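Local coordinates for protein hypoxanthine-guanine-xanthine phosphoribosyltransferase (Tritrichomonas foetus, PDB 1HGX) that salvages purine bases by transferring the phosphoribosyl group of 5-phospho-alpha-D-ribose 1-diphosphate onto hypoxanthine, guanine or xanthine, yielding IMP, GMP or XMP, at residues A[48-56]-A[98-106]; A[127-136]-A[144-155]. All blocks are in the same frame, centred on the assembly; numbering follows the deposited sequence.

Contact 1: residues A[48-56]-A[98-106]; sequences GAVFFYTDL and VLVVEDIID. With 5GP (guanosine-5'-monophosphate), chain C.
Val101 is the bump that fills the hollow between the Phe52 and Tyr53 rings, where helix 50-56 lies against strand 98-102 in the type I phosphoribosyltransferase fold. The two axes approach to 8.3 Å at 129°. Its two methyls meet different rings. Val101 CG1, anti to the backbone N (chi1 -178°), leans obliquely on the Phe52 ring, 3.6 Å from Phe52 CD2. CG2 lies in the plane of the Tyr53 ring at its edge, and Val101 CB is 3.8 Å from Tyr53 CD1. Leu56 closes the hollow from the next turn: its CD1 sits over one face of the Phe52 ring, offset toward the rim. The Tyr53 hydroxyl reaches past this packing to the carbonyl oxygen of Met42, tying the helix to strand 41-45.

At the start of the helix the fit is closer. The small methyl of Ala49 drops onto the backbone where the strand turns its corner, with CB 3.5 Å from Val101 O and 3.6 Å from Asp103 N. No hydrogen bond joins the segments, which meet by van der Waals contact. The corner is braced from within, Asp103 N giving a fairly straight bond to Glu102 OE1 on its anti lone pair. Beyond it begins the GMP site: Asp106, by similarity the proton acceptor, offers its N to the phosphate oxygen O1P, and Ile104 CG2 touches the ribose. Asp103 OD1 takes the N-H of Ile104 on its anti side, tilted 27° out of the carboxylate plane, and accepts a bond from the ribose O2' at 2.8 Å, while Asp103 OD2 lies 3.2 Å from Gly48 CA.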
# COMPACT_ATOMS: atom_id res chain seq x y z
N GLY A 48 7.80 3.70 -1.59
CA GLY A 48 8.71 2.71 -1.03
C GLY A 48 8.31 1.94 0.21
O GLY A 48 8.52 0.73 0.30
N ALA A 49 7.72 2.64 1.18
CA ALA A 49 7.32 2.03 2.44
C ALA A 49 6.05 1.18 2.35
O ALA A 49 5.75 0.43 3.28
CB ALA A 49 7.15 3.11 3.50
N VAL A 50 5.34 1.23 1.23
CA VAL A 50 4.08 0.51 1.09
C VAL A 50 4.13 -1.01 1.30
O VAL A 50 3.22 -1.57 1.91
CB VAL A 50 3.33 0.90 -0.21
CG1 VAL A 50 3.90 0.18 -1.42
CG2 VAL A 50 1.83 0.68 -0.05
N PHE A 51 5.19 -1.67 0.85
CA PHE A 51 5.30 -3.11 1.01
C PHE A 51 5.42 -3.42 2.49
O PHE A 51 4.67 -4.22 3.02
CB PHE A 51 6.52 -3.66 0.26
CG PHE A 51 6.35 -3.69 -1.23
CD1 PHE A 51 6.05 -2.53 -1.93
CD2 PHE A 51 6.48 -4.87 -1.93
CE1 PHE A 51 5.88 -2.55 -3.32
CE2 PHE A 51 6.31 -4.91 -3.32
CZ PHE A 51 6.01 -3.74 -4.01
N PHE A 52 6.37 -2.76 3.13
CA PHE A 52 6.64 -2.89 4.56
C PHE A 52 5.37 -2.57 5.35
O PHE A 52 5.02 -3.30 6.28
CB PHE A 52 7.75 -1.90 4.93
CG PHE A 52 8.03 -1.79 6.40
CD1 PHE A 52 8.18 -2.93 7.19
CD2 PHE A 52 8.22 -0.54 6.98
CE1 PHE A 52 8.53 -2.83 8.54
CE2 PHE A 52 8.57 -0.42 8.34
CZ PHE A 52 8.72 -1.56 9.12
N TYR A 53 4.70 -1.50 4.95
CA TYR A 53 3.47 -1.02 5.61
C TYR A 53 2.34 -2.05 5.58
O TYR A 53 1.78 -2.39 6.62
CB TYR A 53 3.00 0.28 4.95
CG TYR A 53 1.78 0.92 5.57
CD1 TYR A 53 1.88 1.69 6.73
CD2 TYR A 53 0.52 0.83 4.95
CE1 TYR A 53 0.77 2.36 7.26
CE2 TYR A 53 -0.59 1.50 5.48
CZ TYR A 53 -0.46 2.26 6.63
OH TYR A 53 -1.55 2.94 7.14
N THR A 54 2.00 -2.54 4.39
CA THR A 54 0.93 -3.53 4.30
C THR A 54 1.29 -4.83 5.02
O THR A 54 0.41 -5.46 5.61
CB THR A 54 0.55 -3.81 2.84
OG1 THR A 54 1.69 -4.32 2.15
CG2 THR A 54 0.06 -2.54 2.17
N ASP A 55 2.56 -5.23 4.98
CA ASP A 55 2.97 -6.46 5.66
C ASP A 55 2.81 -6.33 7.17
O ASP A 55 2.41 -7.28 7.84
CB ASP A 55 4.40 -6.85 5.30
CG ASP A 55 4.48 -7.65 4.00
OD1 ASP A 55 3.42 -8.08 3.49
OD2 ASP A 55 5.59 -7.83 3.47
N LEU A 56 3.10 -5.14 7.69
CA LEU A 56 2.96 -4.86 9.11
C LEU A 56 1.49 -4.91 9.50
O LEU A 56 1.12 -5.54 10.50
CB LEU A 56 3.48 -3.46 9.46
CG LEU A 56 4.94 -3.21 9.83
CD1 LEU A 56 5.08 -1.72 10.13
CD2 LEU A 56 5.36 -4.03 11.05
N VAL A 98 0.04 9.04 16.64
CA VAL A 98 0.50 8.88 15.26
C VAL A 98 1.82 8.15 15.11
O VAL A 98 2.79 8.43 15.82
CB VAL A 98 0.69 10.28 14.59
CG1 VAL A 98 1.19 10.15 13.16
CG2 VAL A 98 -0.59 11.09 14.64
N LEU A 99 1.85 7.23 14.15
CA LEU A 99 3.07 6.49 13.83
C LEU A 99 3.39 6.74 12.35
O LEU A 99 2.51 6.65 11.49
CB LEU A 99 2.89 4.98 14.04
CG LEU A 99 4.14 4.16 13.68
CD1 LEU A 99 5.25 4.42 14.68
CD2 LEU A 99 3.81 2.69 13.63
N VAL A 100 4.64 7.10 12.07
CA VAL A 100 5.07 7.35 10.71
C VAL A 100 5.83 6.12 10.25
O VAL A 100 6.78 5.70 10.92
CB VAL A 100 5.99 8.60 10.62
CG1 VAL A 100 6.49 8.80 9.20
CG2 VAL A 100 5.22 9.85 11.08
N VAL A 101 5.39 5.52 9.15
CA VAL A 101 6.04 4.32 8.61
C VAL A 101 6.80 4.70 7.35
O VAL A 101 6.21 5.05 6.31
CB VAL A 101 5.01 3.20 8.31
CG1 VAL A 101 5.74 1.95 7.80
CG2 VAL A 101 4.22 2.86 9.59
N GLU A 102 8.12 4.61 7.45
CA GLU A 102 9.03 4.99 6.38
C GLU A 102 9.86 3.79 5.89
O GLU A 102 9.96 2.77 6.57
CB GLU A 102 9.95 6.12 6.89
CG GLU A 102 11.03 6.61 5.92
CD GLU A 102 10.47 7.26 4.65
OE1 GLU A 102 9.82 6.57 3.83
OE2 GLU A 102 10.70 8.47 4.46
N ASP A 103 10.42 3.91 4.68
CA ASP A 103 11.24 2.86 4.12
C ASP A 103 12.71 2.88 4.56
O ASP A 103 13.21 1.88 5.09
CB ASP A 103 11.10 2.77 2.57
CG ASP A 103 11.32 4.12 1.84
OD1 ASP A 103 11.80 5.11 2.42
OD2 ASP A 103 10.99 4.16 0.64
N ILE A 104 13.38 4.02 4.40
CA ILE A 104 14.78 4.13 4.79
C ILE A 104 15.13 5.57 5.14
O ILE A 104 14.60 6.52 4.55
CB ILE A 104 15.72 3.60 3.68
CG1 ILE A 104 17.18 3.58 4.15
CG2 ILE A 104 15.59 4.45 2.42
CD1 ILE A 104 18.09 2.85 3.20
N ILE A 105 15.94 5.72 6.18
CA ILE A 105 16.40 7.04 6.62
C ILE A 105 17.89 7.11 6.27
O ILE A 105 18.68 6.29 6.72
CB ILE A 105 16.15 7.24 8.12
CG1 ILE A 105 14.64 7.33 8.37
CG2 ILE A 105 16.86 8.50 8.62
CD1 ILE A 105 14.25 7.50 9.81
N ASP A 106 18.22 8.06 5.40
CA ASP A 106 19.59 8.26 4.95
C ASP A 106 20.24 9.38 5.77
O ASP A 106 20.77 9.13 6.85
CB ASP A 106 19.58 8.58 3.45
CG ASP A 106 20.96 8.56 2.83
OD1 ASP A 106 21.98 8.52 3.55
OD2 ASP A 106 21.02 8.59 1.58
P 5GP C . 17.22 11.41 3.61
O1P 5GP C . 17.16 10.65 4.88
O2P 5GP C . 16.35 12.59 3.61
O3P 5GP C . 18.61 11.67 3.20
O5' 5GP C . 16.78 10.40 2.50
C5' 5GP C . 15.76 9.42 2.64
C4' 5GP C . 14.98 9.40 1.38
O4' 5GP C . 15.75 8.94 0.25
C3' 5GP C . 13.80 8.49 1.49
O3' 5GP C . 12.85 9.00 0.56
C2' 5GP C . 14.38 7.24 0.95
O2' 5GP C . 13.35 6.40 0.45
C1' 5GP C . 15.33 7.65 -0.18
N9 5GP C . 16.54 6.74 -0.19
C8 5GP C . 17.64 6.82 0.65
N7 5GP C . 18.53 5.87 0.48
C5 5GP C . 17.99 5.07 -0.54
C6 5GP C . 18.47 3.82 -1.05
O6 5GP C . 19.55 3.28 -0.81
N1 5GP C . 17.57 3.21 -1.90
C2 5GP C . 16.33 3.74 -2.25
N2 5GP C . 15.63 3.09 -3.18
N3 5GP C . 15.88 4.94 -1.80
C4 5GP C . 16.75 5.54 -0.92

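Contact 2: residues A[127-136]-A[144-155]; sequences KVCTLCDKDI and PIDYCGFVVENR. With 5GP (guanosine-5'-monophosphate), chain C.
Leu131 and Phe150 lie side by side and point the same way, Leu131 CD2 3.9 Å from Phe150 CE2, at the bend where two parallel strands turn together. Before the bend Cys129 pairs with Tyr147 and Thr130 with Cys148; after it Cys132, Asp133 and Lys134 pair with Phe150, Val151 and Val152. The ladder shifts its hydrogen bonds across the corner, Gly149 N going to Thr130 O and Phe150 N to Leu131 O.

At the N-terminal end of the pair Lys127 leans across Tyr147, its extended chain bringing Lys127 CD near Tyr147 CE2 and OH, and meets Asp146 at about a right angle. That carboxylate binds the backbone: Asp146 OD2 uses its anti lone pair for Val128 N at 3.0 Å, a nearly straight bond (167°). The Lys127 ammonium makes a cation-pi contact with Phe34. Tyr147 continues toward Leu31 of helix 17-35, and the Phe150 ring stacks with Tyr15.

On the face of Thr130 and Asp133, the sulfur of Cys148 touches both Thr130 CG2 and Asp133 CB. Ile145 crosses both residues obliquely, CG2 on the threonine methyl and CD1 3.8 Å from Asp133 OD2. The other carboxylate oxygen, OD1, forms a salt bridge with Lys139.

Lys134 points to the opposite face and runs past Asn154 at a slant, CD 3.6 Å from Asn154 OD1. A bend at chi3 (-67°) brings its ammonium to guanine, where NZ donates to O6 at 3.0 Å and to N7 at 3.2 Å. A third bond, to Arg155 O, comes from above the carbonyl plane. Three acceptors thus hold the ammonium at the guanine edge, as part of the purine-binding pocket of a 6-oxopurine phosphoribosyltransferase.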
# COMPACT_ATOMS: atom_id res chain seq x y z
N LYS A 127 5.64 8.97 16.74
CA LYS A 127 6.78 8.06 16.68
C LYS A 127 7.09 7.66 15.25
O LYS A 127 6.26 7.80 14.34
CB LYS A 127 6.51 6.82 17.52
CG LYS A 127 6.45 7.08 19.00
CD LYS A 127 6.30 5.81 19.78
CE LYS A 127 6.27 6.11 21.26
NZ LYS A 127 6.13 4.90 22.11
N VAL A 128 8.30 7.15 15.05
CA VAL A 128 8.77 6.75 13.73
C VAL A 128 9.14 5.29 13.69
O VAL A 128 9.79 4.78 14.61
CB VAL A 128 10.03 7.59 13.32
CG1 VAL A 128 10.63 7.08 12.00
CG2 VAL A 128 9.65 9.05 13.17
N CYS A 129 8.71 4.63 12.62
CA CYS A 129 9.00 3.23 12.37
C CYS A 129 9.59 3.16 10.96
O CYS A 129 8.92 3.47 9.98
CB CYS A 129 7.73 2.38 12.44
SG CYS A 129 7.99 0.64 12.01
N THR A 130 10.86 2.79 10.85
CA THR A 130 11.50 2.70 9.55
C THR A 130 11.96 1.27 9.26
O THR A 130 12.36 0.53 10.16
CB THR A 130 12.68 3.71 9.43
OG1 THR A 130 13.10 3.80 8.06
CG2 THR A 130 13.86 3.32 10.31
N LEU A 131 11.83 0.85 8.00
CA LEU A 131 12.25 -0.50 7.63
C LEU A 131 13.77 -0.55 7.75
O LEU A 131 14.31 -1.48 8.36
CB LEU A 131 11.81 -0.82 6.20
CG LEU A 131 11.67 -2.26 5.69
CD1 LEU A 131 12.40 -2.39 4.38
CD2 LEU A 131 12.16 -3.31 6.68
N CYS A 132 14.44 0.47 7.21
CA CYS A 132 15.90 0.52 7.25
C CYS A 132 16.45 1.84 7.70
O CYS A 132 15.83 2.90 7.53
CB CYS A 132 16.50 0.24 5.87
SG CYS A 132 16.26 -1.41 5.20
N ASP A 133 17.64 1.78 8.29
CA ASP A 133 18.36 2.96 8.70
C ASP A 133 19.74 2.79 8.05
O ASP A 133 20.45 1.83 8.34
CB ASP A 133 18.51 3.04 10.22
CG ASP A 133 19.24 4.29 10.66
OD1 ASP A 133 19.28 5.27 9.88
OD2 ASP A 133 19.76 4.31 11.78
N LYS A 134 20.07 3.67 7.11
CA LYS A 134 21.36 3.59 6.43
C LYS A 134 22.46 4.12 7.36
O LYS A 134 22.38 5.23 7.86
CB LYS A 134 21.33 4.39 5.13
CG LYS A 134 22.58 4.17 4.27
CD LYS A 134 22.51 4.91 2.95
CE LYS A 134 21.44 4.36 2.05
NZ LYS A 134 21.57 4.87 0.66
N ASP A 135 23.46 3.29 7.63
CA ASP A 135 24.55 3.70 8.50
C ASP A 135 25.56 4.55 7.74
O ASP A 135 26.41 4.03 7.02
CB ASP A 135 25.24 2.48 9.10
CG ASP A 135 26.28 2.84 10.15
OD1 ASP A 135 26.36 4.02 10.56
OD2 ASP A 135 27.01 1.92 10.57
N ILE A 136 25.43 5.87 7.89
CA ILE A 136 26.32 6.81 7.23
C ILE A 136 27.14 7.56 8.29
O ILE A 136 27.80 8.55 7.98
CB ILE A 136 25.54 7.82 6.37
CG1 ILE A 136 24.64 8.69 7.25
CG2 ILE A 136 24.70 7.08 5.34
CD1 ILE A 136 24.07 9.90 6.53
N PRO A 144 14.82 10.94 15.87
CA PRO A 144 14.58 9.85 16.83
C PRO A 144 13.84 8.73 16.11
O PRO A 144 12.78 8.95 15.50
CB PRO A 144 13.72 10.50 17.90
CG PRO A 144 12.93 11.52 17.13
CD PRO A 144 13.97 12.10 16.18
N ILE A 145 14.44 7.54 16.12
CA ILE A 145 13.85 6.37 15.45
C ILE A 145 13.41 5.41 16.54
O ILE A 145 14.23 4.84 17.24
CB ILE A 145 14.89 5.68 14.55
CG1 ILE A 145 15.40 6.67 13.50
CG2 ILE A 145 14.29 4.42 13.90
CD1 ILE A 145 16.55 6.15 12.67
N ASP A 146 12.10 5.27 16.72
CA ASP A 146 11.58 4.41 17.77
C ASP A 146 11.56 2.93 17.41
O ASP A 146 11.75 2.10 18.28
CB ASP A 146 10.19 4.87 18.18
CG ASP A 146 10.17 6.34 18.47
OD1 ASP A 146 10.53 6.71 19.60
OD2 ASP A 146 9.85 7.12 17.56
N TYR A 147 11.29 2.61 16.15
CA TYR A 147 11.26 1.22 15.72
C TYR A 147 12.03 1.18 14.42
O TYR A 147 11.81 2.02 13.56
CB TYR A 147 9.82 0.77 15.47
CG TYR A 147 8.89 1.05 16.61
CD1 TYR A 147 8.84 0.19 17.72
CD2 TYR A 147 8.09 2.19 16.61
CE1 TYR A 147 8.01 0.48 18.80
CE2 TYR A 147 7.26 2.49 17.69
CZ TYR A 147 7.23 1.63 18.78
OH TYR A 147 6.43 1.94 19.85
N CYS A 148 12.93 0.22 14.29
CA CYS A 148 13.74 0.09 13.08
C CYS A 148 13.93 -1.37 12.74
O CYS A 148 14.27 -2.17 13.60
CB CYS A 148 15.10 0.77 13.29
SG CYS A 148 16.27 0.62 11.90
N GLY A 149 13.66 -1.71 11.48
CA GLY A 149 13.82 -3.09 11.04
C GLY A 149 15.27 -3.54 10.97
O GLY A 149 15.67 -4.45 11.69
N PHE A 150 16.07 -2.87 10.14
CA PHE A 150 17.47 -3.24 9.94
C PHE A 150 18.38 -2.02 9.73
O PHE A 150 17.96 -0.99 9.19
CB PHE A 150 17.64 -4.08 8.66
CG PHE A 150 16.66 -5.21 8.52
CD1 PHE A 150 16.91 -6.44 9.13
CD2 PHE A 150 15.52 -5.07 7.75
CE1 PHE A 150 16.04 -7.51 8.95
CE2 PHE A 150 14.65 -6.13 7.57
CZ PHE A 150 14.91 -7.35 8.17
N VAL A 151 19.64 -2.16 10.13
CA VAL A 151 20.62 -1.11 9.89
C VAL A 151 21.33 -1.60 8.65
O VAL A 151 21.83 -2.73 8.59
CB VAL A 151 21.57 -0.94 11.06
CG1 VAL A 151 22.74 -0.04 10.66
CG2 VAL A 151 20.81 -0.33 12.24
N VAL A 152 21.34 -0.76 7.63
CA VAL A 152 21.90 -1.10 6.34
C VAL A 152 23.20 -0.33 6.06
O VAL A 152 23.43 0.73 6.62
CB VAL A 152 20.80 -0.82 5.28
CG1 VAL A 152 21.11 0.39 4.43
CG2 VAL A 152 20.52 -2.06 4.47
N GLU A 153 24.08 -0.89 5.23
CA GLU A 153 25.33 -0.22 4.93
C GLU A 153 25.13 0.90 3.94
O GLU A 153 24.12 0.95 3.24
CB GLU A 153 26.38 -1.20 4.42
CG GLU A 153 25.92 -2.01 3.23
CD GLU A 153 26.87 -3.12 2.92
OE1 GLU A 153 26.94 -4.08 3.71
OE2 GLU A 153 27.55 -3.03 1.89
N ASN A 154 26.12 1.79 3.86
CA ASN A 154 26.06 2.94 2.98
C ASN A 154 26.19 2.63 1.49
O ASN A 154 27.20 2.98 0.86
CB ASN A 154 27.13 3.95 3.41
CG ASN A 154 26.92 5.33 2.80
OD1 ASN A 154 25.94 5.58 2.11
ND2 ASN A 154 27.86 6.22 3.05
N ARG A 155 25.18 1.98 0.94
CA ARG A 155 25.15 1.63 -0.48
C ARG A 155 23.72 1.89 -0.97
O ARG A 155 22.83 2.17 -0.15
CB ARG A 155 25.49 0.14 -0.70
CG ARG A 155 26.87 -0.31 -0.22
CD ARG A 155 28.01 0.27 -1.04
NE ARG A 155 27.86 -0.04 -2.46
CZ ARG A 155 28.22 -1.19 -3.03
NH1 ARG A 155 28.75 -2.17 -2.31
NH2 ARG A 155 27.99 -1.38 -4.32
P 5GP C . 17.22 11.41 3.61
O1P 5GP C . 17.16 10.65 4.88
O2P 5GP C . 16.35 12.59 3.61
O3P 5GP C . 18.61 11.67 3.20
O5' 5GP C . 16.78 10.40 2.50
C5' 5GP C . 15.76 9.42 2.64
C4' 5GP C . 14.98 9.40 1.38
O4' 5GP C . 15.75 8.94 0.25
C3' 5GP C . 13.80 8.49 1.49
O3' 5GP C . 12.85 9.00 0.56
C2' 5GP C . 14.38 7.24 0.95
O2' 5GP C . 13.35 6.40 0.45
C1' 5GP C . 15.33 7.65 -0.18
N9 5GP C . 16.54 6.74 -0.19
C8 5GP C . 17.64 6.82 0.65
N7 5GP C . 18.53 5.87 0.48
C5 5GP C . 17.99 5.07 -0.54
C6 5GP C . 18.47 3.82 -1.05
O6 5GP C . 19.55 3.28 -0.81
N1 5GP C . 17.57 3.21 -1.90
C2 5GP C . 16.33 3.74 -2.25
N2 5GP C . 15.63 3.09 -3.18
N3 5GP C . 15.88 4.94 -1.80
C4 5GP C . 16.75 5.54 -0.92
O HOH W 1 28.08 1.59 5.86

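Overall arrangement
Both contacts belong to one mixed sheet, in which strands 97-102 and 125-130 are neighbours, as are 104-105 and 132-134. Contact 1 is buried near the centre of the chain and sets a helix against a strand through apolar shape; contact 2 lies farther out, with several exposed residues, and joins strand to strand through a ladder of backbone bonds. Their centres are 11 Å apart, and Val100 O and Asp103 O probably accept hydrogen bonds from Cys129 N and Cys132 N. GMP spans the two: contact 1 reaches its ribose and phosphate, contact 2 its base. The dimer partner touches segment 48-56 but neither segment of contact 2.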